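Lipoprotein (Bacillus anthracis, PDB 4JG9) is of unknown function but, as a putative lipoprotein, may bind lipid; its fold is built largely of antiparallel strands and loops. Local coordinates at residues L120-Q123 with P128-T131; W130-T135 with N141-T146. All blocks are in the same frame, centred on the assembly; numbering follows the deposited sequence.

Following the chain from strand 117-118, interaction 1 closes first: residues 120-123 and 128-131 come together and shut a short loop of four intervening residues. Interaction 2 starts on Trp130 and Thr131, where interaction 1 ends, so the two closures overlap at these residues and neither nests within the other. The second closure, between 130-135 and 141-146, brings strand 131-136 of one five-stranded antiparallel sheet against strand 142-147, which is outermost within this chain in the other sheet. The centres lie about 9 Å apart, and Phe121 N sits 3.0 Å from Thr146 O in a probable hydrogen bond, so the loop of interaction 1 is also joined to strand 142-147.

Interaction 1: L120-Q123 with P128-T131; sequences LFQQ and PTWT
Pro128 and Phe121 meet on the loop side of a single antiparallel bridge, a hydrogen-bonded pair of Leu120 with Thr129 that closes the loop between strands 117-118 and 131-136. Pro128 CB lies over one face of the Phe121 ring, 4.0 Å from its centroid and 28° off the ring normal, which meets the geometry of a CH-pi contact. The two side chains run side by side and point the same way. Although CB of Phe121 is directed away from 128-131, CG anti to the carbonyl carbon (chi1 -79°) lets the far end of the ring return to the proline, with CZ 3.6 Å from Pro128 CB. Lys87 makes a cation-pi contact with the same ring. Pro128 CA also approaches Leu120 O at 3.0 Å, in a CA-H...O contact beside the backbone bonds.

Thr129 takes part in both bonds of the bridge, giving its N-H to one and its carbonyl to the other. Its N donates to Leu120 O over 2.7 Å, while Leu120 N donates to Thr129 O over 3.1 Å, with a less straight N-H...O angle of 143°. Leu120 CB packs against this second carbonyl. A water joins the two segments here: it accepts from Gln122 N, gives a weak bond to Leu120 O, and is hydrogen-bonded to Thr129 OG1 at 2.9 Å.

Trp130 directs its CB away from 120-123 and serves the dimer: its NE1 bonds to Pro128 O of the second subunit, and the reciprocal bond is also made. Leu120 CD1 reaches Trp130 O at 4.0 Å.

Thr131 OG1 is hydrogen-bonded to Glu127 OE2 of the second subunit and to Ser105 OG of its own chain, while on the backbone Thr131 C lies 4.0 Å from Leu120 CD1.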
loop_
_atom_site.group_PDB
_atom_site.type_symbol
_atom_site.label_atom_id
_atom_site.label_comp_id
_atom_site.label_asym_id
_atom_site.label_seq_id
_atom_site.Cartn_x
_atom_site.Cartn_y
_atom_site.Cartn_z
ATOM N N LEU A 120 -5.985 -5.129 3.506
ATOM C CA LEU A 120 -6.745 -6.120 2.766
ATOM C C LEU A 120 -5.878 -7.059 1.924
ATOM O O LEU A 120 -4.994 -6.625 1.209
ATOM C CB LEU A 120 -7.856 -5.474 1.951
ATOM C CG LEU A 120 -8.960 -4.827 2.775
ATOM C CD1 LEU A 120 -9.821 -3.944 1.895
ATOM C CD2 LEU A 120 -9.799 -5.879 3.471
ATOM N N PHE A 121 -6.148 -8.354 2.033
ATOM C CA PHE A 121 -5.494 -9.376 1.232
ATOM C C PHE A 121 -6.621 -10.169 0.616
ATOM O O PHE A 121 -7.009 -11.210 1.113
ATOM C CB PHE A 121 -4.617 -10.285 2.080
ATOM C CG PHE A 121 -3.288 -9.692 2.426
ATOM C CD1 PHE A 121 -3.088 -9.077 3.640
ATOM C CD2 PHE A 121 -2.241 -9.751 1.536
ATOM C CE1 PHE A 121 -1.869 -8.534 3.963
ATOM C CE2 PHE A 121 -1.015 -9.211 1.851
ATOM C CZ PHE A 121 -0.829 -8.600 3.066
ATOM N N GLN A 122 -7.157 -9.643 -0.470
ATOM C CA GLN A 122 -8.360 -10.169 -1.073
ATOM C C GLN A 122 -8.082 -11.286 -2.087
ATOM O O GLN A 122 -7.190 -11.177 -2.933
ATOM C CB GLN A 122 -9.122 -9.025 -1.754
ATOM C CG GLN A 122 -9.746 -8.026 -0.781
ATOM C CD GLN A 122 -10.830 -8.666 0.118
ATOM O OE1 GLN A 122 -10.520 -9.379 1.076
ATOM N NE2 GLN A 122 -12.102 -8.404 -0.197
ATOM N N GLN A 123 -8.860 -12.355 -1.977
ATOM C CA GLN A 123 -8.914 -13.415 -2.974
ATOM C C GLN A 123 -7.524 -13.992 -3.276
ATOM O O GLN A 123 -7.121 -14.109 -4.442
ATOM C CB GLN A 123 -9.595 -12.891 -4.240
ATOM C CG GLN A 123 -10.024 -13.970 -5.237
ATOM C CD GLN A 123 -10.643 -13.379 -6.495
ATOM O OE1 GLN A 123 -11.854 -13.118 -6.534
ATOM N NE2 GLN A 123 -9.809 -13.155 -7.533
ATOM N N PRO A 128 -1.264 -6.363 -0.232
ATOM C CA PRO A 128 -2.236 -5.706 0.638
ATOM C C PRO A 128 -2.855 -4.487 -0.054
ATOM O O PRO A 128 -2.129 -3.673 -0.648
ATOM C CB PRO A 128 -1.390 -5.272 1.834
ATOM C CG PRO A 128 -0.009 -5.132 1.300
ATOM C CD PRO A 128 0.129 -6.098 0.167
ATOM N N THR A 129 -4.180 -4.371 0.001
ATOM C CA THR A 129 -4.875 -3.264 -0.666
ATOM C C THR A 129 -5.639 -2.393 0.330
ATOM O O THR A 129 -6.108 -2.880 1.361
ATOM C CB THR A 129 -5.846 -3.774 -1.737
ATOM O OG1 THR A 129 -6.657 -4.823 -1.179
ATOM C CG2 THR A 129 -5.064 -4.330 -2.932
ATOM N N TRP A 130 -5.762 -1.110 0.003
ATOM C CA TRP A 130 -6.438 -0.132 0.849
ATOM C C TRP A 130 -7.937 -0.315 0.760
ATOM O O TRP A 130 -8.668 -0.097 1.740
ATOM C CB TRP A 130 -6.135 1.302 0.391
ATOM C CG TRP A 130 -4.678 1.654 0.239
ATOM C CD1 TRP A 130 -3.960 1.697 -0.925
ATOM C CD2 TRP A 130 -3.775 2.050 1.280
ATOM N NE1 TRP A 130 -2.662 2.093 -0.668
ATOM C CE2 TRP A 130 -2.523 2.304 0.679
ATOM C CE3 TRP A 130 -3.905 2.215 2.665
ATOM C CZ2 TRP A 130 -1.402 2.712 1.412
ATOM C CZ3 TRP A 130 -2.782 2.613 3.396
ATOM C CH2 TRP A 130 -1.548 2.856 2.761
ATOM N N THR A 131 -8.390 -0.690 -0.435
ATOM C CA THR A 131 -9.783 -0.525 -0.820
ATOM C C THR A 131 -10.383 -1.766 -1.470
ATOM O O THR A 131 -9.731 -2.430 -2.271
ATOM C CB THR A 131 -9.876 0.665 -1.806
ATOM O OG1 THR A 131 -9.338 1.835 -1.178
ATOM C CG2 THR A 131 -11.315 0.928 -2.265
HETATM O O HOH W 1 -5.834 -7.456 -1.905
#

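Interaction 2: W130-T135 with N141-T146; sequences WTTSNT and NELPLT
Thr132 meets Leu145 through methyl groups alone, its CG2 lying 3.9 Å from Leu145 CD2, and the two side chains cross at about a right angle. The threonine splits its roles by branch. CG2 faces the leucines, whereas OG1, between the backbone N and the carbonyl carbon (chi1 60°), donates to Asn134 O over 2.8 Å in the carbonyl plane. That bond spans the corner at Ser133 and Asn134, and OG1 is also bonded to Leu104 N.

No hydrogen bond joins 130-135 to 141-146, and the nearest CA atoms, of Thr132 and Leu145, are 8.6 Å apart: side chains alone join the two segments, which belong to different antiparallel sheets. Leu143 and Leu145 pair through their backbones with Trp92 and Ile90 of strand 88-94, while Thr132 pairs with Leu104 of strand 102-110.

At the corner itself, Asn134 approaches Leu143 from the opposite direction. Leu143 CG, anti to its own N (chi1 -175°), carries both methyls to the amide, where Asn134 ND2 lies 3.6 Å from Leu143 CD2 and 3.7 Å from Leu143 CD1.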
loop_
_atom_site.group_PDB
_atom_site.type_symbol
_atom_site.label_atom_id
_atom_site.label_comp_id
_atom_site.label_asym_id
_atom_site.label_seq_id
_atom_site.Cartn_x
_atom_site.Cartn_y
_atom_site.Cartn_z
ATOM N N TRP A 130 -5.762 -1.110 0.003
ATOM C CA TRP A 130 -6.438 -0.132 0.849
ATOM C C TRP A 130 -7.937 -0.315 0.760
ATOM O O TRP A 130 -8.668 -0.097 1.740
ATOM C CB TRP A 130 -6.135 1.302 0.391
ATOM C CG TRP A 130 -4.678 1.654 0.239
ATOM C CD1 TRP A 130 -3.960 1.697 -0.925
ATOM C CD2 TRP A 130 -3.775 2.050 1.280
ATOM N NE1 TRP A 130 -2.662 2.093 -0.668
ATOM C CE2 TRP A 130 -2.523 2.304 0.679
ATOM C CE3 TRP A 130 -3.905 2.215 2.665
ATOM C CZ2 TRP A 130 -1.402 2.712 1.412
ATOM C CZ3 TRP A 130 -2.782 2.613 3.396
ATOM C CH2 TRP A 130 -1.548 2.856 2.761
ATOM N N THR A 131 -8.390 -0.690 -0.435
ATOM C CA THR A 131 -9.783 -0.525 -0.820
ATOM C C THR A 131 -10.383 -1.766 -1.470
ATOM O O THR A 131 -9.731 -2.430 -2.271
ATOM C CB THR A 131 -9.876 0.665 -1.806
ATOM O OG1 THR A 131 -9.338 1.835 -1.178
ATOM C CG2 THR A 131 -11.315 0.928 -2.265
ATOM N N THR A 132 -11.637 -2.073 -1.153
ATOM C CA THR A 132 -12.295 -3.219 -1.768
ATOM C C THR A 132 -12.468 -2.965 -3.255
ATOM O O THR A 132 -12.543 -1.808 -3.670
ATOM C CB THR A 132 -13.680 -3.454 -1.175
ATOM O OG1 THR A 132 -14.504 -2.293 -1.396
ATOM C CG2 THR A 132 -13.567 -3.742 0.330
ATOM N N SER A 133 -12.526 -4.023 -4.064
ATOM C CA SER A 133 -12.767 -3.810 -5.491
ATOM C C SER A 133 -14.240 -3.596 -5.726
ATOM O O SER A 133 -14.644 -3.039 -6.753
ATOM C CB SER A 133 -12.277 -4.969 -6.357
ATOM O OG SER A 133 -12.948 -6.168 -6.042
ATOM N N ASN A 134 -15.056 -4.024 -4.769
ATOM C CA ASN A 134 -16.504 -3.909 -4.942
ATOM C C ASN A 134 -17.079 -2.662 -4.285
ATOM O O ASN A 134 -16.498 -2.099 -3.350
ATOM C CB ASN A 134 -17.196 -5.154 -4.401
ATOM C CG ASN A 134 -17.040 -5.292 -2.905
ATOM O OD1 ASN A 134 -15.928 -5.486 -2.401
ATOM N ND2 ASN A 134 -18.160 -5.229 -2.186
ATOM N N THR A 135 -18.231 -2.235 -4.784
ATOM C CA THR A 135 -18.914 -1.057 -4.280
ATOM C C THR A 135 -19.985 -1.511 -3.314
ATOM O O THR A 135 -20.759 -2.412 -3.643
ATOM C CB THR A 135 -19.600 -0.311 -5.437
ATOM O OG1 THR A 135 -18.635 0.021 -6.442
ATOM C CG2 THR A 135 -20.308 0.939 -4.938
ATOM N N ASN A 141 -25.393 -4.931 3.448
ATOM C CA ASN A 141 -25.593 -5.593 4.725
ATOM C C ASN A 141 -24.360 -6.295 5.275
ATOM O O ASN A 141 -23.897 -5.975 6.356
ATOM C CB ASN A 141 -26.780 -6.544 4.652
ATOM C CG ASN A 141 -28.083 -5.816 4.432
ATOM O OD1 ASN A 141 -28.186 -4.618 4.675
ATOM N ND2 ASN A 141 -29.087 -6.537 3.967
ATOM N N GLU A 142 -23.831 -7.255 4.529
ATOM C CA GLU A 142 -22.652 -7.982 4.983
ATOM C C GLU A 142 -21.666 -8.314 3.867
ATOM O O GLU A 142 -22.040 -8.469 2.716
ATOM C CB GLU A 142 -23.047 -9.235 5.766
ATOM C CG GLU A 142 -23.499 -10.400 4.913
ATOM C CD GLU A 142 -23.903 -11.601 5.740
ATOM O OE1 GLU A 142 -24.456 -11.414 6.838
ATOM O OE2 GLU A 142 -23.673 -12.734 5.282
ATOM N N LEU A 143 -20.399 -8.432 4.235
ATOM C CA LEU A 143 -19.312 -8.651 3.287
ATOM C C LEU A 143 -18.092 -9.277 3.968
ATOM O O LEU A 143 -17.602 -8.773 4.974
ATOM C CB LEU A 143 -18.925 -7.319 2.613
ATOM C CG LEU A 143 -17.860 -7.386 1.497
ATOM C CD1 LEU A 143 -18.407 -8.052 0.252
ATOM C CD2 LEU A 143 -17.282 -6.018 1.166
ATOM N N PRO A 144 -17.587 -10.379 3.409
ATOM C CA PRO A 144 -16.396 -11.034 3.960
ATOM C C PRO A 144 -15.118 -10.368 3.490
ATOM O O PRO A 144 -14.971 -10.110 2.309
ATOM C CB PRO A 144 -16.478 -12.456 3.410
ATOM C CG PRO A 144 -17.462 -12.416 2.303
ATOM C CD PRO A 144 -18.086 -11.054 2.206
ATOM N N LEU A 145 -14.237 -10.049 4.429
ATOM C CA LEU A 145 -12.967 -9.417 4.118
ATOM C C LEU A 145 -11.825 -10.202 4.742
ATOM O O LEU A 145 -11.858 -10.541 5.936
ATOM C CB LEU A 145 -12.942 -7.993 4.666
ATOM C CG LEU A 145 -13.996 -7.044 4.101
ATOM C CD1 LEU A 145 -13.878 -5.674 4.765
ATOM C CD2 LEU A 145 -13.840 -6.939 2.599
ATOM N N THR A 146 -10.805 -10.485 3.949
ATOM C CA THR A 146 -9.641 -11.182 4.470
ATOM C C THR A 146 -8.589 -10.162 4.886
ATOM O O THR A 146 -8.145 -9.329 4.077
ATOM C CB THR A 146 -9.075 -12.177 3.445
ATOM O OG1 THR A 146 -10.099 -13.116 3.091
ATOM C CG2 THR A 146 -7.897 -12.941 4.021
#